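Local coordinates for protein transcriptional regulator, MarR family (Neisseria meningitidis serogroup B, PDB 3G3Z) that probably binds DNA and regulates transcription as a winged helix-turn-helix factor of the MarR family, at residues A41-G44 with K49-G52. Numbering follows the deposited sequence.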
loop_
_atom_site.group_PDB
_atom_site.type_symbol
_atom_site.label_atom_id
_atom_site.label_comp_id
_atom_site.label_asym_id
_atom_site.label_seq_id
_atom_site.Cartn_x
_atom_site.Cartn_y
_atom_site.Cartn_z
ATOM N N ALA A 41 -18.884 -9.863 -5.949
ATOM C CA ALA A 41 -19.185 -11.222 -5.501
ATOM C C ALA A 41 -19.657 -11.282 -4.048
ATOM O O ALA A 41 -20.451 -12.155 -3.686
ATOM C CB ALA A 41 -17.978 -12.130 -5.709
ATOM N N THR A 42 -19.187 -10.341 -3.234
ATOM C CA THR A 42 -19.441 -10.358 -1.794
ATOM C C THR A 42 -20.450 -9.304 -1.329
ATOM O O THR A 42 -21.013 -9.435 -0.244
ATOM C CB THR A 42 -18.130 -10.157 -1.003
ATOM O OG1 THR A 42 -17.517 -8.932 -1.417
ATOM C CG2 THR A 42 -17.155 -11.321 -1.241
ATOM N N GLU A 43 -20.661 -8.254 -2.124
ATOM C CA GLU A 43 -21.606 -7.196 -1.743
ATOM C C GLU A 43 -22.818 -7.158 -2.651
ATOM O O GLU A 43 -23.832 -6.542 -2.316
ATOM C CB GLU A 43 -20.937 -5.816 -1.724
ATOM C CG GLU A 43 -19.814 -5.698 -0.713
ATOM C CD GLU A 43 -19.358 -4.268 -0.473
ATOM O OE1 GLU A 43 -18.643 -4.046 0.531
ATOM O OE2 GLU A 43 -19.713 -3.368 -1.271
ATOM N N GLY A 44 -22.707 -7.822 -3.800
ATOM C CA GLY A 44 -23.724 -7.744 -4.837
ATOM C C GLY A 44 -23.511 -6.505 -5.680
ATOM O O GLY A 44 -22.383 -6.031 -5.839
ATOM N N LYS A 49 -18.315 3.831 -8.800
ATOM C CA LYS A 49 -17.916 4.793 -7.775
ATOM C C LYS A 49 -17.718 4.150 -6.402
ATOM O O LYS A 49 -16.721 4.430 -5.716
ATOM C CB LYS A 49 -18.920 5.944 -7.683
ATOM C CG LYS A 49 -18.545 6.986 -6.634
ATOM C CD LYS A 49 -18.782 8.385 -7.160
ATOM C CE LYS A 49 -19.894 9.080 -6.424
ATOM N NZ LYS A 49 -19.354 9.819 -5.225
ATOM N N HIS A 50 -18.657 3.293 -5.999
ATOM C CA HIS A 50 -18.549 2.595 -4.710
ATOM C C HIS A 50 -17.286 1.730 -4.626
ATOM O O HIS A 50 -16.568 1.741 -3.618
ATOM C CB HIS A 50 -19.789 1.733 -4.455
ATOM C CG HIS A 50 -19.672 0.864 -3.243
ATOM N ND1 HIS A 50 -20.072 1.277 -1.991
ATOM C CD2 HIS A 50 -19.173 -0.385 -3.085
ATOM C CE1 HIS A 50 -19.840 0.315 -1.116
ATOM N NE2 HIS A 50 -19.296 -0.705 -1.753
ATOM N N ILE A 51 -17.045 0.972 -5.692
ATOM C CA ILE A 51 -15.864 0.131 -5.822
ATOM C C ILE A 51 -14.588 0.976 -5.761
ATOM O O ILE A 51 -13.659 0.646 -5.021
ATOM C CB ILE A 51 -15.928 -0.668 -7.152
ATOM C CG1 ILE A 51 -17.120 -1.631 -7.128
ATOM C CG2 ILE A 51 -14.619 -1.407 -7.427
ATOM C CD1 ILE A 51 -17.546 -2.104 -8.502
ATOM N N GLY A 52 -14.564 2.068 -6.528
ATOM C CA GLY A 52 -13.419 2.983 -6.587
ATOM C C GLY A 52 -13.078 3.563 -5.228
ATOM O O GLY A 52 -11.911 3.585 -4.832
#
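Glu43 and His50 reach toward each other from two helices whose nearest CA atoms, those of Glu43 and Ile51, are 10.2 Å apart, so the two segments meet through long side chains. Gly44 leaves helical torsions, with positive phi, and a short turn leads into helix 48-55. One hydrogen bond carries the contact. His50 NE2 donates to Glu43 OE2 over 2.7 Å, with a bent N-H...O angle of 136°. The carboxylate oxygen receives it on its syn lone pair, the side of OE1. It sits at the ring edge, but 28° out of the ring plane. Carboxylate and imidazole planes are turned 54° apart, so the two groups do not stack. The chain of Glu43 is extended beyond CG, which carries the carboxylate across the gap. The His50 ring reaches back to it with CG anti to the backbone N. The interface is small, 63 Å² in all.

Two cations share the same carboxylate, Arg46 in a salt bridge to OE2 and Lys54 in one to OE1, which probably favours the charged form of Glu43 and restrains its rotation. The contact thus ties together two consecutive helices of the winged helix-turn-helix domain. His50 also packs on Thr39 of helix 31-43, and Ile51 touches Leu89 of strand 89-91, while Ala41 and Thr42 lie against helix 93-117.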